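Local coordinates for GDSL-like protein (Roseburia intestinalis L1-82, PDB 6HFZ) that removes acetyl groups from acetylated mannans as a two-domain carbohydrate esterase of the SGNH hydrolase superfamily, at residues A[40-45]-A[192-197]; A[36-41]-A[75-80]. All coordinates share one frame; numbering follows the deposited sequence.

Contact 1 of 2, residues A[40-45]-A[192-197]. With ACT (acetate ion), chain E.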
ATOM      1  N   GLY A  40      -0.360   2.368   3.760  1.00 20.26           N
ATOM      2  CA  GLY A  40       0.133   3.738   3.496  1.00 20.44           C
ATOM      3  C   GLY A  40       0.707   4.425   4.728  1.00 21.01           C
ATOM      4  O   GLY A  40       1.243   3.762   5.624  1.00 21.28           O
ATOM      5  N   SER A  41       0.603   5.754   4.785  1.00 22.04           N
ATOM      6  CA  SER A  41       1.341   6.526   5.807  1.00 22.37           C
ATOM      7  C   SER A  41       0.802   6.286   7.221  1.00 20.31           C
ATOM      8  O   SER A  41       1.557   6.333   8.194  1.00 20.25           O
ATOM      9  CB  SER A  41       1.306   7.984   5.533  1.00 29.62           C
ATOM     10  OG  SER A  41      -0.024   8.405   5.568  1.00 39.82           O
ATOM     11  N   ILE A  42      -0.494   5.997   7.311  1.00 20.77           N
ATOM     12  CA  ILE A  42      -1.121   5.758   8.635  1.00 19.29           C
ATOM     13  C   ILE A  42      -0.534   4.478   9.225  1.00 20.57           C
ATOM     14  O   ILE A  42      -0.289   4.416  10.436  1.00 20.71           O
ATOM     15  CB  ILE A  42      -2.658   5.749   8.550  1.00 19.84           C
ATOM     16  CG1 ILE A  42      -3.208   7.053   7.982  1.00 19.82           C
ATOM     17  CG2 ILE A  42      -3.273   5.393   9.901  1.00 22.00           C
ATOM     18  CD1 ILE A  42      -4.691   7.006   7.752  1.00 19.74           C
ATOM     19  N   THR A  43      -0.259   3.471   8.387  1.00 18.60           N
ATOM     20  CA  THR A  43       0.415   2.249   8.830  1.00 19.03           C
ATOM     21  C   THR A  43       1.885   2.560   9.159  1.00 19.45           C
ATOM     22  O   THR A  43       2.396   2.078  10.163  1.00 20.74           O
ATOM     23  CB  THR A  43       0.246   1.151   7.767  1.00 20.20           C
ATOM     24  OG1 THR A  43      -1.144   0.783   7.652  1.00 20.02           O
ATOM     25  CG2 THR A  43       1.091  -0.075   8.016  1.00 21.09           C
ATOM     26  N   GLN A  44       2.579   3.269   8.264  1.00 20.47           N
ATOM     27  CA  GLN A  44       3.990   3.616   8.486  1.00 22.35           C
ATOM     28  C   GLN A  44       4.131   4.258   9.875  1.00 22.42           C
ATOM     29  O   GLN A  44       5.098   3.936  10.602  1.00 23.70           O
ATOM     30  CB  GLN A  44       4.468   4.519   7.344  1.00 24.04           C
ATOM     31  CG  GLN A  44       5.925   4.982   7.491  1.00 25.69           C
ATOM     32  CD  GLN A  44       6.136   6.075   8.509  1.00 31.39           C
ATOM     33  OE1 GLN A  44       5.321   6.985   8.668  1.00 37.59           O
ATOM     34  NE2 GLN A  44       7.264   5.992   9.208  1.00 40.59           N
ATOM     35  N   GLY A  45       3.137   5.084  10.243  1.00 21.40           N
ATOM     36  CA  GLY A  45       2.949   5.680  11.590  1.00 22.31           C
ATOM     37  C   GLY A  45       2.655   7.168  11.634  1.00 24.40           C
ATOM     38  O   GLY A  45       2.499   7.727  12.730  1.00 25.62           O
ATOM     39  N   LEU A 192      -6.680  13.356   7.954  1.00 21.61           N
ATOM     40  CA  LEU A 192      -6.312  12.068   7.350  1.00 21.82           C
ATOM     41  C   LEU A 192      -5.402  11.287   8.301  1.00 23.65           C
ATOM     42  O   LEU A 192      -5.697  10.136   8.651  1.00 22.01           O
ATOM     43  CB  LEU A 192      -5.627  12.333   6.008  1.00 23.49           C
ATOM     44  CG  LEU A 192      -5.008  11.101   5.334  1.00 25.25           C
ATOM     45  CD1 LEU A 192      -6.052  10.010   5.113  1.00 27.64           C
ATOM     46  CD2 LEU A 192      -4.349  11.467   4.011  1.00 28.78           C
ATOM     47  N   HIS A 193      -4.277  11.912   8.690  1.00 22.49           N
ATOM     48  CA  HIS A 193      -3.269  11.271   9.542  1.00 23.57           C
ATOM     49  C   HIS A 193      -3.622  11.453  11.012  1.00 22.63           C
ATOM     50  O   HIS A 193      -3.764  12.573  11.472  1.00 23.46           O
ATOM     51  CB  HIS A 193      -1.856  11.840   9.291  1.00 24.11           C
ATOM     52  CG  HIS A 193      -1.492  11.754   7.849  1.00 27.25           C
ATOM     53  ND1 HIS A 193      -1.629  12.836   6.993  1.00 26.89           N
ATOM     54  CD2 HIS A 193      -1.147  10.684   7.092  1.00 29.53           C
ATOM     55  CE1 HIS A 193      -1.320  12.446   5.755  1.00 31.14           C
ATOM     56  NE2 HIS A 193      -1.036  11.112   5.790  1.00 31.58           N
ATOM     57  N   PRO A 194      -3.819  10.364  11.784  1.00 23.00           N
ATOM     58  CA  PRO A 194      -4.101  10.451  13.221  1.00 21.37           C
ATOM     59  C   PRO A 194      -2.868  10.907  14.008  1.00 21.59           C
ATOM     60  O   PRO A 194      -1.741  10.634  13.625  1.00 20.52           O
ATOM     61  CB  PRO A 194      -4.468   9.026  13.652  1.00 22.23           C
ATOM     62  CG  PRO A 194      -4.690   8.289  12.342  1.00 22.40           C
ATOM     63  CD  PRO A 194      -3.794   8.971  11.325  1.00 23.51           C
ATOM     64  N   ASN A 195      -3.119  11.662  15.073  1.00 21.86           N
ATOM     65  CA  ASN A 195      -2.068  11.980  16.073  1.00 21.46           C
ATOM     66  C   ASN A 195      -1.996  10.821  17.063  1.00 21.44           C
ATOM     67  O   ASN A 195      -2.525   9.731  16.803  1.00 22.20           O
ATOM     68  CB  ASN A 195      -2.360  13.316  16.760  1.00 23.41           C
ATOM     69  CG  ASN A 195      -3.645  13.338  17.549  1.00 23.55           C
ATOM     70  OD1 ASN A 195      -4.257  12.298  17.800  1.00 23.65           O
ATOM     71  ND2 ASN A 195      -4.068  14.546  17.938  1.00 25.23           N
ATOM     72  N   ASP A 196      -1.333  11.012  18.223  1.00 23.57           N
ATOM     73  CA  ASP A 196      -1.224   9.919  19.165  1.00 22.54           C
ATOM     74  C   ASP A 196      -2.593   9.413  19.646  1.00 21.97           C
ATOM     75  O   ASP A 196      -2.814   8.183  19.750  1.00 22.20           O
ATOM     76  CB  ASP A 196      -0.384  10.342  20.362  1.00 24.85           C
ATOM     77  CG  ASP A 196       1.084  10.547  20.056  1.00 31.58           C
ATOM     78  OD1 ASP A 196       1.569  10.035  19.017  1.00 29.19           O
ATOM     79  OD2 ASP A 196       1.735  11.213  20.888  1.00 30.48           O
ATOM     80  N   ALA A 197      -3.479  10.363  19.995  1.00 24.21           N
ATOM     81  CA  ALA A 197      -4.808  10.071  20.494  1.00 22.78           C
ATOM     82  C   ALA A 197      -5.590   9.282  19.426  1.00 22.64           C
ATOM     83  O   ALA A 197      -6.256   8.287  19.745  1.00 24.09           O
ATOM     84  CB  ALA A 197      -5.547  11.339  20.865  1.00 22.31           C
TER
HETATM   85  C   ACT E 401      -1.212   8.470   3.358  1.00 31.04           C
HETATM   86  O   ACT E 401      -0.862   9.691   3.352  1.00 32.88           O
HETATM   87  OXT ACT E 401      -0.520   7.566   2.880  1.00 25.60           O
HETATM   88  CH3 ACT E 401      -2.518   8.040   3.946  1.00 31.16           C

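Contact 2 of 2, residues A[36-41]-A[75-80]. With ACT (acetate ion), chain E.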
ATOM      1  N   ALA A  36       2.715  -8.565  10.883  1.00 21.02           N
ATOM      2  CA  ALA A  36       3.045  -7.643   9.842  1.00 21.82           C
ATOM      3  C   ALA A  36       1.881  -6.705   9.507  1.00 20.58           C
ATOM      4  O   ALA A  36       0.725  -7.013   9.714  1.00 23.19           O
ATOM      5  CB  ALA A  36       3.506  -8.388   8.634  1.00 19.92           C
ATOM      6  N   PHE A  37       2.259  -5.598   8.881  1.00 18.58           N
ATOM      7  CA  PHE A  37       1.337  -4.537   8.476  1.00 20.41           C
ATOM      8  C   PHE A  37       1.764  -3.976   7.125  1.00 21.77           C
ATOM      9  O   PHE A  37       2.903  -3.612   6.969  1.00 22.22           O
ATOM     10  CB  PHE A  37       1.369  -3.398   9.494  1.00 20.45           C
ATOM     11  CG  PHE A  37       1.128  -3.832  10.911  1.00 21.06           C
ATOM     12  CD1 PHE A  37       2.151  -4.400  11.658  1.00 20.36           C
ATOM     13  CD2 PHE A  37      -0.107  -3.634  11.527  1.00 22.42           C
ATOM     14  CE1 PHE A  37       1.941  -4.791  12.961  1.00 21.74           C
ATOM     15  CE2 PHE A  37      -0.327  -4.098  12.808  1.00 21.43           C
ATOM     16  CZ  PHE A  37       0.701  -4.650  13.527  1.00 20.92           C
ATOM     17  N   LEU A  38       0.828  -3.940   6.154  1.00 18.16           N
ATOM     18  CA  LEU A  38       1.072  -3.432   4.826  1.00 18.48           C
ATOM     19  C   LEU A  38       0.015  -2.353   4.555  1.00 20.41           C
ATOM     20  O   LEU A  38      -1.161  -2.579   4.634  1.00 21.30           O
ATOM     21  CB  LEU A  38       1.012  -4.572   3.805  1.00 20.31           C
ATOM     22  CG  LEU A  38       1.315  -4.187   2.348  1.00 21.50           C
ATOM     23  CD1 LEU A  38       2.802  -3.986   2.167  1.00 22.09           C
ATOM     24  CD2 LEU A  38       0.808  -5.264   1.391  1.00 22.71           C
ATOM     25  N   GLY A  39       0.480  -1.168   4.236  1.00 18.13           N
ATOM     26  CA  GLY A  39      -0.391  -0.034   4.114  1.00 18.74           C
ATOM     27  C   GLY A  39       0.356   1.220   3.711  1.00 20.10           C
ATOM     28  O   GLY A  39       1.530   1.142   3.334  1.00 19.62           O
ATOM     29  N   GLY A  40      -0.360   2.368   3.760  1.00 20.26           N
ATOM     30  CA  GLY A  40       0.133   3.738   3.496  1.00 20.44           C
ATOM     31  C   GLY A  40       0.707   4.425   4.728  1.00 21.01           C
ATOM     32  O   GLY A  40       1.243   3.762   5.624  1.00 21.28           O
ATOM     33  N   SER A  41       0.603   5.754   4.785  1.00 22.04           N
ATOM     34  CA  SER A  41       1.341   6.526   5.807  1.00 22.37           C
ATOM     35  C   SER A  41       0.802   6.286   7.221  1.00 20.31           C
ATOM     36  O   SER A  41       1.557   6.333   8.194  1.00 20.25           O
ATOM     37  CB  SER A  41       1.306   7.984   5.533  1.00 29.62           C
ATOM     38  OG  SER A  41      -0.024   8.405   5.568  1.00 39.82           O
ATOM     39  N   ILE A  75       6.840  -6.301  11.874  1.00 22.78           N
ATOM     40  CA  ILE A  75       7.130  -6.011  10.477  1.00 22.16           C
ATOM     41  C   ILE A  75       6.207  -4.886   9.991  1.00 21.88           C
ATOM     42  O   ILE A  75       5.046  -5.148   9.768  1.00 23.12           O
ATOM     43  CB  ILE A  75       6.981  -7.267   9.606  1.00 24.29           C
ATOM     44  CG1 ILE A  75       7.895  -8.394  10.092  1.00 26.05           C
ATOM     45  CG2 ILE A  75       7.192  -6.972   8.123  1.00 24.98           C
ATOM     46  CD1 ILE A  75       7.281  -9.723   9.806  1.00 28.38           C
ATOM     47  N   ASN A  76       6.753  -3.667   9.887  1.00 22.27           N
ATOM     48  CA  ASN A  76       5.996  -2.508   9.430  1.00 22.19           C
ATOM     49  C   ASN A  76       6.420  -2.193   8.008  1.00 21.33           C
ATOM     50  O   ASN A  76       7.459  -1.606   7.816  1.00 23.24           O
ATOM     51  CB  ASN A  76       6.131  -1.284  10.322  1.00 21.86           C
ATOM     52  CG  ASN A  76       5.113  -0.231   9.937  1.00 23.37           C
ATOM     53  OD1 ASN A  76       4.855  -0.025   8.752  1.00 20.81           O
ATOM     54  ND2 ASN A  76       4.514   0.397  10.935  1.00 22.67           N
ATOM     55  N   ALA A  77       5.548  -2.562   7.059  1.00 21.10           N
ATOM     56  CA  ALA A  77       5.777  -2.413   5.627  1.00 21.34           C
ATOM     57  C   ALA A  77       4.904  -1.283   5.063  1.00 19.89           C
ATOM     58  O   ALA A  77       4.514  -1.307   3.894  1.00 23.88           O
ATOM     59  CB  ALA A  77       5.510  -3.703   4.919  1.00 22.88           C
ATOM     60  N   GLY A  78       4.581  -0.297   5.891  1.00 19.25           N
ATOM     61  CA  GLY A  78       3.890   0.924   5.450  1.00 19.52           C
ATOM     62  C   GLY A  78       4.814   1.848   4.656  1.00 21.20           C
ATOM     63  O   GLY A  78       5.993   2.016   5.029  1.00 22.81           O
ATOM     64  N   ILE A  79       4.276   2.455   3.590  1.00 19.28           N
ATOM     65  CA  ILE A  79       4.986   3.457   2.831  1.00 20.62           C
ATOM     66  C   ILE A  79       3.990   4.571   2.531  1.00 22.15           C
ATOM     67  O   ILE A  79       2.993   4.317   1.905  1.00 21.85           O
ATOM     68  CB  ILE A  79       5.618   2.906   1.533  1.00 20.40           C
ATOM     69  CG1 ILE A  79       6.596   1.746   1.741  1.00 21.90           C
ATOM     70  CG2 ILE A  79       6.273   4.046   0.761  1.00 20.84           C
ATOM     71  CD1 ILE A  79       7.137   1.161   0.460  1.00 20.86           C
ATOM     72  N   GLY A  80       4.285   5.780   3.021  1.00 22.18           N
ATOM     73  CA  GLY A  80       3.377   6.894   2.897  1.00 20.94           C
ATOM     74  C   GLY A  80       3.055   7.263   1.472  1.00 19.32           C
ATOM     75  O   GLY A  80       3.943   7.302   0.591  1.00 22.62           O
TER
HETATM   76  C   ACT E 401      -1.212   8.470   3.358  1.00 31.04           C
HETATM   77  O   ACT E 401      -0.862   9.691   3.352  1.00 32.88           O
HETATM   78  OXT ACT E 401      -0.520   7.566   2.880  1.00 25.60           O
HETATM   79  CH3 ACT E 401      -2.518   8.040   3.946  1.00 31.16           C

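Contact 1 of 2, residues A[40-45]-A[192-197]
The H193 imidazole meets S41 at its edge, where S41 OG lies 2.9 Å from H193 NE2, near the ring plane. The bound acetate, probably from the crystallisation liquor, shares that edge: H193 NE2 donates to its O over 2.8 Å, with an N-H...O angle of 161°. L192 CG sits over the centre of one ring face, 3.9 Å above the plane, while I42 CG1 approaches obliquely. At another point of the ring edge, H193 ND1 is hydrogen-bonded to D190 OD2, and this second bond fixes the rotation of the imidazole. S41, H193 and D190 line up as a probable charge relay, consistent with the Ser-His-Asp triad of SGNH hydrolases, S41 being the serine of the GDSL-type motif at the start of helix 41-44. A chi1 of 62° stands S41 OG between its own backbone N and carbonyl carbon, which places it at the histidine edge beside the acetate, whose OXT accepts from S41 N at 2.9 Å. Behind this polar edge I42 makes the apolar contact. Its CG2 lies 3.9 Å from P194 CD, the two side chains crossing at about a right angle, and its CD1 reaches L192 CD1 at 4.2 Å and also touches L192 O. An alanine at I42 is likely to open a gap beside P194 and L192, leaving the histidine loop less firmly seated against helix 41-44.

Contact 2 of 2, residues A[36-41]-A[75-80]
F37 and I75 meet in a parallel strand pairing; the axes of the short segments 36-39 and 75-78 approach to 4.6 Å, 4° from parallel. F37 N donates to I75 O at 3.0 Å, and F37 O accepts from A77 N at 2.8 Å. Further on, I79 N reaches G39 O at 3.1 Å, tilted 24° from the carbonyl plane, and G78 CA-H also points at this oxygen. G39 N, in contrast, is buried without a partner. The A36 and L38 backbones bond strand 102-106 instead, while strands 32-39 and 71-78, linked through helix 55-66, form a beta-alpha-beta unit of the SGNH fold. N76 OD1 accepts from G78 N, two residues on (2.9 Å), an Asx turn; N76 ND2 goes to T43 O and Y74 OH, and A77 O to R90. With CG beside its backbone N (chi1 -53°), F37 turns a ring edge, through CD1, to I75 O. On the other face A36 CB meets I75 CB, and L38 CD1 rests 3.9 Å from A77 CB. Past the strands S41 CB touches G80 CA at 3.5 Å. The chemistry implies a strand end held mainly by backbone bonds, with the N76 amide tying its turn to the helix that carries S41.

How the contacts relate
From the N terminus, strand 32-39 runs next to the edge strand of the six-stranded sheet, between 102-106 and 71-78, and passes directly into helix 41-44, so both contacts start from the same piece of chain and share G40 and S41. Contact 2 closes the shorter loop, 33 residues that include helix 55-66, by setting 71-78 beside 32-39. Contact 1 closes a far longer one of 146 residues. The two closures cross rather than nest, since contact 2 starts before contact 1 and ends inside it. Their centres lie 11 Å apart, and T43 CG2 packs on F37 CB between them. Together they join sheet edge, the start of helix 41-44 and histidine loop around one acetate, to which G81 N and N110 also bond.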